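Local coordinates for PrgA (Enterococcus faecalis, PDB 6Z9K), which provides surface exclusion that protects against unwanted conjugation, this chain being the CAP domain of a long, cell-wall-anchored surface protein, at residues 94-102 with 227-235; 105-115 with 209-217. All coordinates share one frame; numbering follows the deposited sequence.

How the contacts relate
Helix 100-112 joins the two contacts: its first turn belongs to contact 1 (94-102 with 227-235), while the rest lies on strand 211-217 in contact 2 (105-115 with 209-217). Their centres are 18 Å apart, yet they meet where Ser-102 CB lies 3.2 Å from Tyr-217 OH, which also packs beside Gln-101. Beyond Tyr-217 the chain runs on through a loop to reach strand 232-233, the next strand in the chain. Contact 2 is the one nearer the metal: the His-213 side chain is about 9 Å from the bound magnesium ion, which Leu-146 and His-185 hold. Contact 1 lies away from that site.

Contact 1 of 2, residues 94-102 with 227-235; sequences SQLSVSDQS and QYQNGEVAS
Gln-101 and Gln-229 trade bonds across this contact, each side-chain amide gripping the other's backbone. The main-chain N of Gln-101 donates to Gln-229 OE1 (2.9 Å) through a bent N-H, although the N lies almost in line with the amide C=O. In return Gln-229 N reaches Gln-101 OE1 at 3.0 Å, approaching well above the amide plane instead of on a lone pair. Both side chains leave with CG anti to the backbone N (chi1 175° for Gln-101, -169° for Gln-229) and run on extended, which carries each amide the full distance. The far end of Gln-101 is fixed too: Gln-101 NE2 gives a short 2.6 Å bond to Gln-227 O, in the plane of that carbonyl and on a lone pair, but bent at the hydrogen. Gln-101 OE1 also lies obliquely against the Tyr-228 ring, with Tyr-228 CD1 3.6 Å away.

Gln-229 has its second grip on Asp-100. Gln-229 NE2 donates to Asp-100 OD2 on its anti side, tilted out of the carboxylate plane, at 3.1 Å, while OD1 of the same aspartate is salt-bridged to Lys-74. Next along, Ser-99 CB packs against Gln-229 OE1 and the CA of Gly-231. One water joins Ser-97 OG, Ser-99 OG and Gln-229 O; Ser-97 OG also bonds Thr-195.

Past Gly-231 the backbones pair. Val-98 and Glu-232 form an antiparallel hydrogen-bonded pair, Val-98 N to Glu-232 O and Glu-232 N to Val-98 O, both 3.0 Å, followed by the non-hydrogen-bonded pair Ser-97 and Val-233. The short ladder runs directly into the start of helix 100-112, where Ser-99 as N-cap and Ser-102 form a capping box, and Gln-229 supplies an additional acceptor to the helix's first turn from far along the chain.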
loop_
_atom_site.group_PDB
_atom_site.type_symbol
_atom_site.label_atom_id
_atom_site.label_comp_id
_atom_site.label_asym_id
_atom_site.label_seq_id
_atom_site.Cartn_x
_atom_site.Cartn_y
_atom_site.Cartn_z
ATOM N N SER A 94 2.190 9.065 12.451
ATOM C CA SER A 94 0.730 9.214 12.438
ATOM C C SER A 94 0.118 7.978 11.797
ATOM O O SER A 94 0.731 7.417 10.821
ATOM C CB SER A 94 0.346 10.501 11.699
ATOM O OG SER A 94 0.919 10.498 10.375
ATOM N N GLN A 95 -1.049 7.585 12.263
ATOM C CA GLN A 95 -1.816 6.402 11.820
ATOM C C GLN A 95 -2.746 6.821 10.687
ATOM O O GLN A 95 -3.242 7.940 10.714
ATOM C CB GLN A 95 -2.634 5.859 12.981
ATOM C CG GLN A 95 -1.781 5.320 14.103
ATOM C CD GLN A 95 -0.947 4.189 13.590
ATOM O OE1 GLN A 95 0.195 4.410 13.179
ATOM N NE2 GLN A 95 -1.534 3.002 13.566
ATOM N N LEU A 96 -2.960 5.958 9.722
ATOM C CA LEU A 96 -3.743 6.292 8.509
ATOM C C LEU A 96 -5.163 5.784 8.658
ATOM O O LEU A 96 -5.380 4.709 9.177
ATOM C CB LEU A 96 -3.067 5.695 7.275
ATOM C CG LEU A 96 -1.561 5.953 7.175
ATOM C CD1 LEU A 96 -0.913 5.130 6.102
ATOM C CD2 LEU A 96 -1.241 7.407 6.932
ATOM N N SER A 97 -6.096 6.571 8.140
ATOM C CA SER A 97 -7.520 6.234 8.017
ATOM C C SER A 97 -7.763 5.659 6.634
ATOM O O SER A 97 -6.933 5.915 5.742
ATOM C CB SER A 97 -8.384 7.434 8.261
ATOM O OG SER A 97 -8.198 8.438 7.276
ATOM N N VAL A 98 -8.876 4.936 6.506
ATOM C CA VAL A 98 -9.544 4.627 5.233
ATOM C C VAL A 98 -10.892 5.329 5.265
ATOM O O VAL A 98 -11.606 5.237 6.254
ATOM C CB VAL A 98 -9.676 3.118 5.063
ATOM C CG1 VAL A 98 -10.476 2.807 3.815
ATOM C CG2 VAL A 98 -8.301 2.496 4.988
ATOM N N SER A 99 -11.220 6.037 4.196
ATOM C CA SER A 99 -12.513 6.748 4.085
ATOM C C SER A 99 -13.116 6.551 2.712
ATOM O O SER A 99 -12.395 6.169 1.800
ATOM C CB SER A 99 -12.293 8.207 4.369
ATOM O OG SER A 99 -11.379 8.730 3.456
ATOM N N ASP A 100 -14.392 6.860 2.544
ATOM C CA ASP A 100 -14.988 6.929 1.183
ATOM C C ASP A 100 -14.143 7.888 0.340
ATOM O O ASP A 100 -13.916 7.601 -0.823
ATOM C CB ASP A 100 -16.446 7.341 1.289
ATOM C CG ASP A 100 -17.159 6.402 2.244
ATOM O OD1 ASP A 100 -17.074 5.183 1.996
ATOM O OD2 ASP A 100 -17.638 6.882 3.299
ATOM N N GLN A 101 -13.655 8.953 0.937
ATOM C CA GLN A 101 -12.847 9.995 0.260
ATOM C C GLN A 101 -11.546 9.374 -0.266
ATOM O O GLN A 101 -11.224 9.540 -1.431
ATOM C CB GLN A 101 -12.514 11.118 1.228
ATOM C CG GLN A 101 -11.595 12.171 0.669
ATOM C CD GLN A 101 -11.563 13.369 1.588
ATOM O OE1 GLN A 101 -11.110 13.305 2.718
ATOM N NE2 GLN A 101 -11.983 14.505 1.042
ATOM N N SER A 102 -10.821 8.643 0.565
ATOM C CA SER A 102 -9.504 8.079 0.158
ATOM C C SER A 102 -9.715 7.000 -0.920
ATOM O O SER A 102 -8.920 6.904 -1.885
ATOM C CB SER A 102 -8.732 7.593 1.353
ATOM O OG SER A 102 -9.255 6.371 1.887
ATOM N N GLN A 227 -13.897 19.374 1.475
ATOM C CA GLN A 227 -14.392 18.590 2.638
ATOM C C GLN A 227 -13.473 17.358 2.828
ATOM O O GLN A 227 -13.175 16.730 1.840
ATOM C CB GLN A 227 -15.899 18.389 2.421
ATOM C CG GLN A 227 -16.646 19.744 2.318
ATOM C CD GLN A 227 -18.155 19.662 2.279
ATOM O OE1 GLN A 227 -18.862 20.430 2.934
ATOM N NE2 GLN A 227 -18.675 18.707 1.524
ATOM N N TYR A 228 -12.895 17.243 4.015
ATOM C CA TYR A 228 -12.097 16.120 4.538
ATOM C C TYR A 228 -13.010 15.192 5.323
ATOM O O TYR A 228 -13.921 15.602 6.087
ATOM C CB TYR A 228 -10.937 16.589 5.413
ATOM C CG TYR A 228 -10.020 15.505 5.920
ATOM C CD1 TYR A 228 -9.034 14.958 5.105
ATOM C CD2 TYR A 228 -10.170 14.911 7.177
ATOM C CE1 TYR A 228 -8.189 13.950 5.534
ATOM C CE2 TYR A 228 -9.324 13.900 7.621
ATOM C CZ TYR A 228 -8.362 13.361 6.777
ATOM O OH TYR A 228 -7.504 12.377 7.196
ATOM N N GLN A 229 -12.774 13.909 5.108
ATOM C CA GLN A 229 -13.539 12.840 5.769
ATOM C C GLN A 229 -12.585 12.140 6.726
ATOM O O GLN A 229 -11.515 11.687 6.271
ATOM C CB GLN A 229 -14.116 11.913 4.725
ATOM C CG GLN A 229 -15.111 10.992 5.355
ATOM C CD GLN A 229 -15.674 10.029 4.366
ATOM O OE1 GLN A 229 -15.140 9.860 3.269
ATOM N NE2 GLN A 229 -16.792 9.444 4.755
ATOM N N ASN A 230 -12.903 12.155 8.028
ATOM C CA ASN A 230 -12.011 11.482 9.007
ATOM C C ASN A 230 -11.882 9.972 8.704
ATOM O O ASN A 230 -10.775 9.455 8.902
ATOM C CB ASN A 230 -12.507 11.637 10.443
ATOM C CG ASN A 230 -12.355 13.041 10.967
ATOM O OD1 ASN A 230 -11.687 13.875 10.336
ATOM N ND2 ASN A 230 -13.093 13.351 12.027
ATOM N N GLY A 231 -12.966 9.306 8.292
ATOM C CA GLY A 231 -12.986 7.854 8.077
ATOM C C GLY A 231 -12.602 7.096 9.348
ATOM O O GLY A 231 -12.814 7.593 10.497
ATOM N N GLU A 232 -12.044 5.915 9.182
ATOM C CA GLU A 232 -11.732 5.066 10.352
ATOM C C GLU A 232 -10.247 4.703 10.284
ATOM O O GLU A 232 -9.812 4.190 9.238
ATOM C CB GLU A 232 -12.588 3.807 10.323
ATOM C CG GLU A 232 -12.322 2.891 11.510
ATOM C CD GLU A 232 -13.458 2.725 12.507
ATOM O OE1 GLU A 232 -14.550 3.273 12.237
ATOM O OE2 GLU A 232 -13.261 2.039 13.563
ATOM N N VAL A 233 -9.527 4.861 11.389
ATOM C CA VAL A 233 -8.135 4.363 11.483
ATOM C C VAL A 233 -8.135 2.829 11.428
ATOM O O VAL A 233 -8.856 2.189 12.256
ATOM C CB VAL A 233 -7.435 4.910 12.739
ATOM C CG1 VAL A 233 -6.049 4.337 12.862
ATOM C CG2 VAL A 233 -7.374 6.420 12.725
ATOM N N ALA A 234 -7.372 2.253 10.496
ATOM C CA ALA A 234 -7.276 0.800 10.282
ATOM C C ALA A 234 -6.207 0.294 11.252
ATOM O O ALA A 234 -5.137 0.807 11.264
ATOM C CB ALA A 234 -6.898 0.496 8.857
ATOM N N SER A 235 -6.545 -0.619 12.120
ATOM C CA SER A 235 -5.598 -1.100 13.161
ATOM C C SER A 235 -5.787 -2.602 13.352
ATOM O O SER A 235 -6.926 -3.017 13.599
ATOM C CB SER A 235 -5.843 -0.349 14.440
ATOM O OG SER A 235 -4.951 -0.807 15.447
HETATM O O HOH W 1 -9.637 9.914 5.485
#

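Contact 2 of 2, residues 105-115 with 209-217; sequences FAWDIAKYSDT and SPKIHIISY
One side of the central sheet of the CAP domain is covered here by helix 100-112, with Ala-106 and Ile-109 seated on Ile-215 of strand 211-217. Ala-106 CB presses on Ile-215 CG1 at 3.7 Å, and the CD1 methyls of Ile-109 and Ile-215 meet tip to tip at 3.6 Å. Ile-215 CG2 lies over one face of the Phe-105 ring, whose edge receives Tyr-217 CE2 in plane, 3.8 Å from Phe-105 CD2. The helix and strand segments run 138° apart, their axes approaching to 8.6 Å. On the sheet's reverse side Ile-212 and Ile-214 pack on helix 160-176, giving the alpha-beta-alpha sandwich of the CAP fold. One turn further along the helix from Ala-106, Ala-110 faces His-213 of the strand. Ala-110 CA sits over the His-213 ring face in a CH-pi contact, 4.2 Å from the centroid, and Ser-113 OG, itself bonded to Ile-109 O, is 3.7 Å from His-213 CE1. Both ring nitrogens are held from outside, ND1 by Glu-144 and NE2 by Ser-202, which fixes the ring's rotation. Where the helix ends, Lys-211, extended beyond CG, brings NZ to Asp-114 O (2.8 Å), above the carbonyl plane, and to a water that also reaches Ser-113 O weakly.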
loop_
_atom_site.group_PDB
_atom_site.type_symbol
_atom_site.label_atom_id
_atom_site.label_comp_id
_atom_site.label_asym_id
_atom_site.label_seq_id
_atom_site.Cartn_x
_atom_site.Cartn_y
_atom_site.Cartn_z
ATOM N N PHE A 105 -10.750 8.676 -4.319
ATOM C CA PHE A 105 -9.595 9.360 -4.915
ATOM C C PHE A 105 -8.721 8.294 -5.557
ATOM O O PHE A 105 -8.313 8.434 -6.762
ATOM C CB PHE A 105 -8.859 10.182 -3.863
ATOM C CG PHE A 105 -7.654 10.952 -4.307
ATOM C CD1 PHE A 105 -7.416 11.334 -5.625
ATOM C CD2 PHE A 105 -6.772 11.370 -3.323
ATOM C CE1 PHE A 105 -6.320 12.102 -5.948
ATOM C CE2 PHE A 105 -5.668 12.116 -3.659
ATOM C CZ PHE A 105 -5.439 12.472 -4.958
ATOM N N ALA A 106 -8.400 7.233 -4.810
ATOM C CA ALA A 106 -7.526 6.181 -5.369
ATOM C C ALA A 106 -8.108 5.566 -6.657
ATOM O O ALA A 106 -7.363 5.347 -7.654
ATOM C CB ALA A 106 -7.304 5.086 -4.353
ATOM N N TRP A 107 -9.420 5.280 -6.671
ATOM C CA TRP A 107 -10.044 4.603 -7.833
ATOM C C TRP A 107 -10.133 5.584 -9.006
ATOM O O TRP A 107 -10.077 5.108 -10.167
ATOM C CB TRP A 107 -11.354 3.917 -7.424
ATOM C CG TRP A 107 -11.021 2.656 -6.686
ATOM C CD1 TRP A 107 -10.935 2.507 -5.325
ATOM C CD2 TRP A 107 -10.615 1.396 -7.254
ATOM N NE1 TRP A 107 -10.561 1.223 -5.014
ATOM C CE2 TRP A 107 -10.338 0.527 -6.180
ATOM C CE3 TRP A 107 -10.493 0.905 -8.557
ATOM C CZ2 TRP A 107 -9.955 -0.805 -6.383
ATOM C CZ3 TRP A 107 -10.081 -0.397 -8.752
ATOM C CH2 TRP A 107 -9.842 -1.245 -7.676
ATOM N N ASP A 108 -10.288 6.886 -8.751
ATOM C CA ASP A 108 -10.211 7.882 -9.838
ATOM C C ASP A 108 -8.802 7.859 -10.455
ATOM O O ASP A 108 -8.689 7.885 -11.718
ATOM C CB ASP A 108 -10.687 9.246 -9.386
ATOM C CG ASP A 108 -12.182 9.384 -9.251
ATOM O OD1 ASP A 108 -12.923 8.423 -9.641
ATOM O OD2 ASP A 108 -12.595 10.430 -8.730
ATOM N N ILE A 109 -7.766 7.810 -9.627
ATOM C CA ILE A 109 -6.380 7.741 -10.189
ATOM C C ILE A 109 -6.294 6.499 -11.076
ATOM O O ILE A 109 -5.742 6.543 -12.153
ATOM C CB ILE A 109 -5.319 7.814 -9.092
ATOM C CG1 ILE A 109 -5.270 9.201 -8.424
ATOM C CG2 ILE A 109 -3.950 7.349 -9.632
ATOM C CD1 ILE A 109 -4.345 9.327 -7.246
ATOM N N ALA A 110 -6.801 5.370 -10.603
ATOM C CA ALA A 110 -6.675 4.081 -11.317
ATOM C C ALA A 110 -7.410 4.189 -12.659
ATOM O O ALA A 110 -6.798 3.843 -13.723
ATOM C CB ALA A 110 -7.181 2.969 -10.400
ATOM N N LYS A 111 -8.632 4.692 -12.646
ATOM C CA LYS A 111 -9.480 4.838 -13.853
ATOM C C LYS A 111 -8.788 5.731 -14.900
ATOM O O LYS A 111 -8.802 5.413 -16.105
ATOM C CB LYS A 111 -10.798 5.500 -13.443
ATOM C CG LYS A 111 -11.806 5.605 -14.552
ATOM C CD LYS A 111 -13.177 5.946 -14.036
ATOM C CE LYS A 111 -13.326 7.338 -13.480
ATOM N NZ LYS A 111 -14.722 7.783 -13.689
ATOM N N TYR A 112 -8.142 6.801 -14.463
ATOM C CA TYR A 112 -7.545 7.794 -15.369
ATOM C C TYR A 112 -6.141 7.378 -15.804
ATOM O O TYR A 112 -5.624 8.018 -16.730
ATOM C CB TYR A 112 -7.540 9.166 -14.706
ATOM C CG TYR A 112 -8.914 9.765 -14.479
ATOM C CD1 TYR A 112 -10.043 9.322 -15.169
ATOM C CD2 TYR A 112 -9.069 10.843 -13.630
ATOM C CE1 TYR A 112 -11.279 9.915 -14.985
ATOM C CE2 TYR A 112 -10.286 11.449 -13.431
ATOM C CZ TYR A 112 -11.397 11.002 -14.146
ATOM O OH TYR A 112 -12.601 11.624 -13.949
ATOM N N SER A 113 -5.518 6.412 -15.123
ATOM C CA SER A 113 -4.118 6.024 -15.436
ATOM C C SER A 113 -4.053 5.159 -16.707
ATOM O O SER A 113 -4.809 4.191 -16.822
ATOM C CB SER A 113 -3.458 5.321 -14.275
ATOM O OG SER A 113 -3.216 6.249 -13.222
ATOM N N ASP A 114 -3.149 5.533 -17.586
ATOM C CA ASP A 114 -2.896 4.848 -18.886
ATOM C C ASP A 114 -2.483 3.394 -18.596
ATOM O O ASP A 114 -1.397 3.178 -18.020
ATOM C CB ASP A 114 -1.902 5.683 -19.692
ATOM C CG ASP A 114 -1.438 5.051 -20.982
ATOM O OD1 ASP A 114 -2.018 3.950 -21.353
ATOM O OD2 ASP A 114 -0.558 5.669 -21.661
ATOM N N THR A 115 -3.287 2.420 -19.031
ATOM C CA THR A 115 -3.025 0.997 -18.715
ATOM C C THR A 115 -1.800 0.520 -19.476
ATOM O O THR A 115 -1.236 -0.546 -19.045
ATOM C CB THR A 115 -4.227 0.107 -19.010
ATOM O OG1 THR A 115 -4.613 0.362 -20.361
ATOM C CG2 THR A 115 -5.370 0.366 -18.063
ATOM N N SER A 209 0.727 -6.894 -16.813
ATOM C CA SER A 209 1.230 -5.641 -16.247
ATOM C C SER A 209 0.155 -4.889 -15.467
ATOM O O SER A 209 0.210 -3.673 -15.432
ATOM C CB SER A 209 1.688 -4.853 -17.411
ATOM O OG SER A 209 0.580 -4.551 -18.268
ATOM N N PRO A 210 -0.794 -5.541 -14.758
ATOM C CA PRO A 210 -1.753 -4.777 -13.966
ATOM C C PRO A 210 -1.017 -4.187 -12.757
ATOM O O PRO A 210 0.115 -4.604 -12.393
ATOM C CB PRO A 210 -2.846 -5.763 -13.601
ATOM C CG PRO A 210 -2.095 -7.078 -13.531
ATOM C CD PRO A 210 -0.983 -6.992 -14.576
ATOM N N LYS A 211 -1.637 -3.158 -12.188
ATOM C CA LYS A 211 -0.999 -2.267 -11.216
ATOM C C LYS A 211 -1.736 -2.254 -9.899
ATOM O O LYS A 211 -2.954 -2.503 -9.853
ATOM C CB LYS A 211 -1.080 -0.834 -11.731
ATOM C CG LYS A 211 -0.264 -0.589 -12.985
ATOM C CD LYS A 211 -0.659 0.772 -13.550
ATOM C CE LYS A 211 -0.064 0.993 -14.893
ATOM N NZ LYS A 211 -0.543 2.255 -15.492
ATOM N N ILE A 212 -0.931 -1.958 -8.886
ATOM C CA ILE A 212 -1.452 -1.602 -7.543
ATOM C C ILE A 212 -1.085 -0.151 -7.294
ATOM O O ILE A 212 0.107 0.190 -7.306
ATOM C CB ILE A 212 -0.824 -2.495 -6.474
ATOM C CG1 ILE A 212 -1.025 -3.982 -6.801
ATOM C CG2 ILE A 212 -1.384 -2.057 -5.107
ATOM C CD1 ILE A 212 -0.196 -4.936 -5.936
ATOM N N HIS A 213 -2.079 0.671 -6.994
ATOM C CA HIS A 213 -1.896 2.110 -6.695
ATOM C C HIS A 213 -2.139 2.320 -5.194
ATOM O O HIS A 213 -3.277 2.159 -4.757
ATOM C CB HIS A 213 -2.905 2.978 -7.497
ATOM C CG HIS A 213 -2.936 2.763 -8.982
ATOM N ND1 HIS A 213 -2.376 3.671 -9.873
ATOM C CD2 HIS A 213 -3.516 1.807 -9.749
ATOM C CE1 HIS A 213 -2.567 3.232 -11.118
ATOM N NE2 HIS A 213 -3.266 2.102 -11.067
ATOM N N ILE A 214 -1.088 2.649 -4.457
ATOM C CA ILE A 214 -1.227 3.046 -3.042
ATOM C C ILE A 214 -1.209 4.572 -2.994
ATOM O O ILE A 214 -0.222 5.190 -3.318
ATOM C CB ILE A 214 -0.135 2.390 -2.173
ATOM C CG1 ILE A 214 -0.240 0.862 -2.224
ATOM C CG2 ILE A 214 -0.246 2.950 -0.743
ATOM C CD1 ILE A 214 0.751 0.108 -1.307
ATOM N N ILE A 215 -2.358 5.143 -2.647
ATOM C CA ILE A 215 -2.620 6.600 -2.610
ATOM C C ILE A 215 -2.663 7.044 -1.139
ATOM O O ILE A 215 -3.418 6.471 -0.369
ATOM C CB ILE A 215 -3.897 6.935 -3.393
ATOM C CG1 ILE A 215 -3.869 6.341 -4.817
ATOM C CG2 ILE A 215 -4.063 8.443 -3.363
ATOM C CD1 ILE A 215 -2.654 6.644 -5.599
ATOM N N SER A 216 -1.792 7.947 -0.731
ATOM C CA SER A 216 -1.780 8.370 0.701
ATOM C C SER A 216 -1.384 9.830 0.812
ATOM O O SER A 216 -0.741 10.381 -0.090
ATOM C CB SER A 216 -0.880 7.468 1.500
ATOM O OG SER A 216 0.446 7.478 1.017
ATOM N N TYR A 217 -1.841 10.497 1.868
ATOM C CA TYR A 217 -1.693 11.957 1.994
ATOM C C TYR A 217 -2.118 12.360 3.399
ATOM O O TYR A 217 -2.742 11.545 4.139
ATOM C CB TYR A 217 -2.590 12.663 0.948
ATOM C CG TYR A 217 -4.020 12.190 0.998
ATOM C CD1 TYR A 217 -4.962 12.713 1.890
ATOM C CD2 TYR A 217 -4.448 11.165 0.132
ATOM C CE1 TYR A 217 -6.259 12.212 1.959
ATOM C CE2 TYR A 217 -5.723 10.633 0.241
ATOM C CZ TYR A 217 -6.652 11.184 1.108
ATOM O OH TYR A 217 -7.942 10.717 1.221
HETATM O O HOH W 2 -3.361 2.030 -15.534
HETATM O O HOH W 3 -1.542 -2.077 -16.828
#